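Local coordinates for protein beta-galactosidase (Trichoderma reesei, PDB 3OG2) that probably hydrolyses terminal non-reducing beta-D-galactose residues of beta-D-galactosides, as a secreted glycoprotein enzyme of glycoside hydrolase family 35, at residues Val539-Gly543 with Ser544-Tyr548; Leu427-Ala431 with Gly432-Ile436. All coordinates share one frame; numbering follows the deposited sequence.

Contact 1: Val539-Gly543 with Ser544-Tyr548; sequences VVQLG and SLVIY
Val540 and Ile547 face each other in a tight antiparallel beta hairpin, joined by two backbone bonds. Ile547 N gives to Val540 O at 2.9 Å, and Val540 N gives to Ile547 O at 3.1 Å. Leu542 and Leu545 form the second hydrogen-bonded pair and flank the two-residue loop of a type II' beta turn that runs from Leu542 to Leu545. Leu542 N gives to Leu545 O at 2.8 Å, and the return bond from Leu545 N to Leu542 O measures 3.0 Å. Gly543 takes the first corner with positive phi (63°). One side-chain amide braces this corner: the extended chain of Gln541, with CG anti to the backbone N (chi1 178°), brings NE2 to Gly543 O, 2.8 Å away.

Apolar contacts divide between the two faces of the hairpin. On the face of Val539, Gln541, Val546 and Tyr548, Val539 CG1 meets Val546 CG1 diagonally at 3.6 Å and also lies over the Tyr548 ring, offset toward its rim. Val539 CG2 touches Tyr548 CD2 at 3.8 Å. On the other face, in the conformer described, Ile547 CD1 lies 3.8 Å from Leu542 CD1.

The phenol oxygen of Tyr548 leaves the hairpin to bond Asp640 and Lys480. Both strands lie inside a five-stranded mixed sheet: strand 510-513 runs antiparallel beside 538-542, and strand 481-487 parallel beside 545-551. Val497 and Phe495 of strand 492-497, which belongs to another sheet, pack against the face carrying Leu542, Leu545 and Ile547.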
ATOM      1  N   VAL A 539     -28.725  18.467 -18.420  1.00 10.08           N
ATOM      2  CA  VAL A 539     -29.413  17.178 -18.447  1.00  9.91           C
ATOM      3  C   VAL A 539     -30.376  17.247 -19.622  1.00 10.33           C
ATOM      4  O   VAL A 539     -31.146  18.201 -19.735  1.00 11.93           O
ATOM      5  CB  VAL A 539     -30.190  16.870 -17.152  1.00 10.02           C
ATOM      6  CG1 VAL A 539     -30.895  15.496 -17.224  1.00 11.92           C
ATOM      7  CG2 VAL A 539     -29.292  16.909 -15.926  1.00 11.40           C
ATOM      8  N   VAL A 540     -30.355  16.228 -20.461  1.00  9.90           N
ATOM      9  CA  VAL A 540     -31.251  16.106 -21.597  1.00 10.54           C
ATOM     10  C   VAL A 540     -31.881  14.711 -21.597  1.00 10.33           C
ATOM     11  O   VAL A 540     -31.208  13.711 -21.319  1.00 12.25           O
ATOM     12  CB  VAL A 540     -30.513  16.346 -22.943  1.00 12.56           C
ATOM     13  CG1 VAL A 540     -31.455  16.082 -24.132  1.00 16.53           C
ATOM     14  CG2 VAL A 540     -29.940  17.753 -22.975  1.00 14.44           C
ATOM     15  N   GLN A 541     -33.167  14.665 -21.905  1.00 11.61           N
ATOM     16  CA  GLN A 541     -33.894  13.411 -22.043  1.00 11.13           C
ATOM     17  C   GLN A 541     -34.209  13.155 -23.522  1.00 11.67           C
ATOM     18  O   GLN A 541     -34.750  14.030 -24.210  1.00 13.87           O
ATOM     19  CB  GLN A 541     -35.202  13.467 -21.259  1.00 13.64           C
ATOM     20  CG  GLN A 541     -35.962  12.152 -21.460  1.00 16.75           C
ATOM     21  CD  GLN A 541     -37.203  12.094 -20.607  1.00 34.21           C
ATOM     22  OE1 GLN A 541     -37.521  13.113 -19.995  1.00 39.40           O
ATOM     23  NE2 GLN A 541     -37.890  10.949 -20.572  1.00 44.43           N
ATOM     24  N   LEU A 542     -33.828  11.988 -24.017  1.00 12.68           N
ATOM     25  CA  LEU A 542     -34.110  11.527 -25.367  1.00 13.31           C
ATOM     26  C   LEU A 542     -34.914  10.241 -25.286  1.00 13.52           C
ATOM     27  O   LEU A 542     -34.383   9.150 -25.081  1.00 14.05           O
ATOM     28  CB  LEU A 542     -32.834  11.303 -26.173  1.00 13.98           C
ATOM     29  CG  LEU A 542     -31.767  12.396 -26.197  1.00 12.68           C
ATOM     30  CD1 LEU A 542     -30.540  11.915 -26.959  1.00 15.66           C
ATOM     31  CD2 LEU A 542     -32.323  13.675 -26.798  1.00 15.05           C
ATOM     32  N   GLY A 543     -36.217  10.293 -25.447  1.00 15.81           N
ATOM     33  CA  GLY A 543     -36.994   9.080 -25.211  1.00 16.73           C
ATOM     34  C   GLY A 543     -36.839   8.702 -23.749  1.00 14.55           C
ATOM     35  O   GLY A 543     -37.051   9.495 -22.836  1.00 18.12           O
ATOM     36  N   SER A 544     -36.440   7.438 -23.520  1.00 13.24           N
ATOM     37  CA  SER A 544     -36.225   6.962 -22.168  1.00 13.18           C
ATOM     38  C   SER A 544     -34.745   7.021 -21.758  1.00 14.11           C
ATOM     39  O   SER A 544     -34.421   6.541 -20.668  1.00 14.66           O
ATOM     40  CB  SER A 544     -36.755   5.540 -21.954  1.00 14.21           C
ATOM     41  OG  SER A 544     -36.042   4.583 -22.705  1.00 16.66           O
ATOM     42  N   LEU A 545     -33.909   7.619 -22.570  1.00 11.63           N
ATOM     43  CA  LEU A 545     -32.490   7.852 -22.229  1.00 11.08           C
ATOM     44  C   LEU A 545     -32.336   9.233 -21.601  1.00 11.26           C
ATOM     45  O   LEU A 545     -32.807  10.223 -22.139  1.00 12.42           O
ATOM     46  CB  LEU A 545     -31.666   7.756 -23.521  1.00 11.63           C
ATOM     47  CG  LEU A 545     -30.159   8.062 -23.336  1.00 10.44           C
ATOM     48  CD1 LEU A 545     -29.487   7.058 -22.415  1.00 11.55           C
ATOM     49  CD2 LEU A 545     -29.451   8.148 -24.662  1.00 11.66           C
ATOM     50  N   VAL A 546     -31.709   9.308 -20.441  1.00 10.53           N
ATOM     51  CA  VAL A 546     -31.430  10.583 -19.769  1.00 10.41           C
ATOM     52  C   VAL A 546     -29.921  10.712 -19.642  1.00  9.39           C
ATOM     53  O   VAL A 546     -29.282   9.810 -19.112  1.00 10.31           O
ATOM     54  CB  VAL A 546     -32.087  10.638 -18.399  1.00 12.25           C
ATOM     55  CG1 VAL A 546     -31.743  11.994 -17.804  1.00 13.59           C
ATOM     56  CG2 VAL A 546     -33.586  10.371 -18.534  1.00 12.56           C
ATOM     57  N   ILE A 547     -29.397  11.807 -20.199  1.00  9.64           N
ATOM     58  CA  ILE A 547     -27.954  12.035 -20.152  0.50  8.76           C
ATOM     59  C   ILE A 547     -27.662  13.199 -19.198  1.00  9.23           C
ATOM     60  O   ILE A 547     -28.243  14.276 -19.377  1.00  9.45           O
ATOM     61  CB  ILE A 547     -27.338  12.284 -21.540  0.50  6.91           C
ATOM     62  CG1 ILE A 547     -27.869  11.298 -22.580  0.50  7.82           C
ATOM     63  CG2 ILE A 547     -25.820  12.220 -21.416  0.50  9.24           C
ATOM     64  CD1 ILE A 547     -28.881  11.864 -23.572  0.50  8.26           C
ATOM     65  N   TYR A 548     -26.790  12.907 -18.240  1.00  9.09           N
ATOM     66  CA  TYR A 548     -26.301  13.907 -17.287  1.00  8.73           C
ATOM     67  C   TYR A 548     -24.925  14.302 -17.733  1.00  8.85           C
ATOM     68  O   TYR A 548     -24.039  13.427 -17.857  1.00 10.66           O
ATOM     69  CB  TYR A 548     -26.258  13.306 -15.889  1.00  9.44           C
ATOM     70  CG  TYR A 548     -27.597  12.901 -15.328  1.00 10.10           C
ATOM     71  CD1 TYR A 548     -28.245  11.746 -15.778  1.00 12.53           C
ATOM     72  CD2 TYR A 548     -28.251  13.628 -14.345  1.00 12.82           C
ATOM     73  CE1 TYR A 548     -29.467  11.353 -15.281  1.00 12.83           C
ATOM     74  CE2 TYR A 548     -29.494  13.237 -13.839  1.00 12.41           C
ATOM     75  CZ  TYR A 548     -30.110  12.102 -14.315  1.00 12.43           C
ATOM     76  OH  TYR A 548     -31.328  11.685 -13.801  1.00 14.04           O
TER

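Contact 2: Leu427-Ala431 with Gly432-Ile436; sequences LPTSA and GDLTI
Gly432 O takes a 2.7 Å hydrogen bond from Thr429 OG1, in the carbonyl plane on a lone pair, and a weak one from Thr429 N. A type I beta turn from Thr429 to Gly432 lies here, between strands 421-427 and 434-436 of an antiparallel hairpin. Gly432 N closes it onto Thr429 O (2.9 Å). With chi1 74°, Thr429 OG1 sits between its own backbone N and carbonyl carbon, placed to accept from Ala431 N (2.9 Å) as an ST turn while it donates to Gly432 O. This one hydroxyl therefore ties together both halves of the turn.

Beyond the turn, Leu427 and Leu434 are a hydrogen-bonded antiparallel pair, with Leu434 N to Leu427 O at 2.9 Å and Leu427 N to Leu434 O at 3.0 Å. Leu427 CD1 meets Ile436 CD1 at 4.2 Å, the two side chains crossing at about a right angle. Leu427 also packs on Phe408, and Ser430 OG bonds Asp456, which set the hairpin against the neighbouring eight-stranded sheet. A water donates to both Thr429 O and Asp433 OD1, the latter at 2.8 Å.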
ATOM      1  N   LEU A 427     -13.032  10.098 -36.894  1.00 12.86           N
ATOM      2  CA  LEU A 427     -13.100   8.760 -36.302  1.00 13.31           C
ATOM      3  C   LEU A 427     -14.000   7.875 -37.151  1.00 12.99           C
ATOM      4  O   LEU A 427     -15.004   8.351 -37.697  1.00 15.35           O
ATOM      5  CB  LEU A 427     -13.674   8.792 -34.869  1.00 11.44           C
ATOM      6  CG  LEU A 427     -12.893   9.669 -33.892  1.00 10.87           C
ATOM      7  CD1 LEU A 427     -13.519   9.663 -32.507  1.00 13.87           C
ATOM      8  CD2 LEU A 427     -11.429   9.263 -33.769  1.00 14.46           C
ATOM      9  N   PRO A 428     -13.652   6.624 -37.233  1.00 12.83           N
ATOM     10  CA  PRO A 428     -14.523   5.667 -37.919  1.00 13.62           C
ATOM     11  C   PRO A 428     -15.758   5.366 -37.085  1.00 13.25           C
ATOM     12  O   PRO A 428     -15.673   5.210 -35.838  1.00 15.21           O
ATOM     13  CB  PRO A 428     -13.621   4.434 -38.083  1.00 14.52           C
ATOM     14  CG  PRO A 428     -12.689   4.523 -36.903  1.00 14.17           C
ATOM     15  CD  PRO A 428     -12.406   5.996 -36.726  1.00 14.71           C
ATOM     16  N   THR A 429     -16.903   5.285 -37.762  1.00 15.55           N
ATOM     17  CA  THR A 429     -18.137   4.916 -37.104  1.00 15.14           C
ATOM     18  C   THR A 429     -18.946   4.021 -38.061  1.00 18.12           C
ATOM     19  O   THR A 429     -18.629   3.955 -39.238  1.00 17.56           O
ATOM     20  CB  THR A 429     -19.059   6.078 -36.692  1.00 15.24           C
ATOM     21  OG1 THR A 429     -19.694   6.603 -37.860  1.00 18.06           O
ATOM     22  CG2 THR A 429     -18.294   7.231 -36.076  1.00 18.22           C
ATOM     23  N   SER A 430     -19.970   3.364 -37.528  1.00 18.00           N
ATOM     24  CA  SER A 430     -20.947   2.642 -38.350  1.00 18.37           C
ATOM     25  C   SER A 430     -21.661   3.536 -39.353  1.00 20.62           C
ATOM     26  O   SER A 430     -22.269   3.031 -40.300  1.00 25.42           O
ATOM     27  CB  SER A 430     -22.023   2.009 -37.472  1.00 19.05           C
ATOM     28  OG  SER A 430     -22.681   3.038 -36.693  1.00 18.94           O
ATOM     29  N   ALA A 431     -21.593   4.859 -39.200  1.00 19.06           N
ATOM     30  CA  ALA A 431     -22.160   5.719 -40.222  1.00 22.36           C
ATOM     31  C   ALA A 431     -21.081   6.287 -41.148  1.00 23.52           C
ATOM     32  O   ALA A 431     -21.401   7.197 -41.908  1.00 26.53           O
ATOM     33  CB  ALA A 431     -22.981   6.806 -39.519  1.00 22.77           C
ATOM     34  N   GLY A 432     -19.842   5.797 -41.090  1.00 19.96           N
ATOM     35  CA  GLY A 432     -18.706   6.233 -41.883  1.00 20.69           C
ATOM     36  C   GLY A 432     -17.785   7.111 -41.057  1.00 16.95           C
ATOM     37  O   GLY A 432     -17.957   7.314 -39.851  1.00 19.17           O
ATOM     38  N   ASP A 433     -16.740   7.646 -41.696  1.00 18.82           N
ATOM     39  CA  ASP A 433     -15.765   8.444 -40.960  1.00 17.96           C
ATOM     40  C   ASP A 433     -16.279   9.855 -40.713  1.00 20.51           C
ATOM     41  O   ASP A 433     -16.769  10.490 -41.662  1.00 29.24           O
ATOM     42  CB  ASP A 433     -14.492   8.600 -41.761  1.00 20.94           C
ATOM     43  CG  ASP A 433     -13.767   7.305 -42.037  1.00 31.80           C
ATOM     44  OD1 ASP A 433     -13.899   6.339 -41.239  1.00 27.08           O
ATOM     45  OD2 ASP A 433     -13.055   7.290 -43.065  1.00 47.52           O
ATOM     46  N   LEU A 434     -16.211  10.339 -39.509  1.00 18.26           N
ATOM     47  CA  LEU A 434     -16.720  11.692 -39.251  1.00 19.80           C
ATOM     48  C   LEU A 434     -15.696  12.600 -38.592  1.00 17.53           C
ATOM     49  O   LEU A 434     -15.052  12.164 -37.645  1.00 15.21           O
ATOM     50  CB  LEU A 434     -17.922  11.636 -38.312  1.00 22.54           C
ATOM     51  CG  LEU A 434     -19.096  10.811 -38.805  1.00 22.01           C
ATOM     52  CD1 LEU A 434     -20.130  10.690 -37.706  1.00 22.89           C
ATOM     53  CD2 LEU A 434     -19.629  11.449 -40.070  1.00 26.95           C
ATOM     54  N   THR A 435     -15.588  13.834 -39.004  1.00 17.97           N
ATOM     55  CA  THR A 435     -14.807  14.845 -38.303  1.00 17.31           C
ATOM     56  C   THR A 435     -15.733  15.436 -37.226  1.00 14.30           C
ATOM     57  O   THR A 435     -16.846  15.930 -37.535  1.00 15.32           O
ATOM     58  CB  THR A 435     -14.200  15.926 -39.204  1.00 19.31           C
ATOM     59  OG1 THR A 435     -13.208  15.341 -40.071  1.00 22.94           O
ATOM     60  CG2 THR A 435     -13.491  16.962 -38.340  1.00 22.67           C
ATOM     61  N   ILE A 436     -15.217  15.337 -36.019  1.00 13.38           N
ATOM     62  CA  ILE A 436     -16.019  15.722 -34.862  1.00 12.41           C
ATOM     63  C   ILE A 436     -15.254  16.802 -34.125  1.00 12.77           C
ATOM     64  O   ILE A 436     -14.019  16.625 -33.946  1.00 13.56           O
ATOM     65  CB  ILE A 436     -16.176  14.466 -33.980  1.00 12.20           C
ATOM     66  CG1 ILE A 436     -16.993  13.364 -34.691  1.00 12.94           C
ATOM     67  CG2 ILE A 436     -16.782  14.822 -32.630  1.00 13.60           C
ATOM     68  CD1 ILE A 436     -16.516  12.000 -34.226  1.00 16.50           C
TER
HETATM   69  O   HOH W   1     -15.999   4.545 -40.781  1.00 33.28           O

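How the contacts relate
Contacts 1 and 2 are two hairpin turns, both within beta-galactosidase domain 2, with residues 427-436 preceding 539-548 in the chain. Their centres are 23 Å apart and their nearest atoms about 15 Å, so they do not touch. They belong to different sheets: 427-436 to a small three-stranded antiparallel one, 539-548 to a five-stranded mixed one. Strands of the eight-stranded antiparallel sheet pack against both, strand 462-467 on contact 2 and strand 492-497 on contact 1, and these two are neighbours in that sheet. The centres of contacts 1 and 2 lie on the same side of the chain's centre, 40 and 43 Å from it, away from the galactose-binding residues.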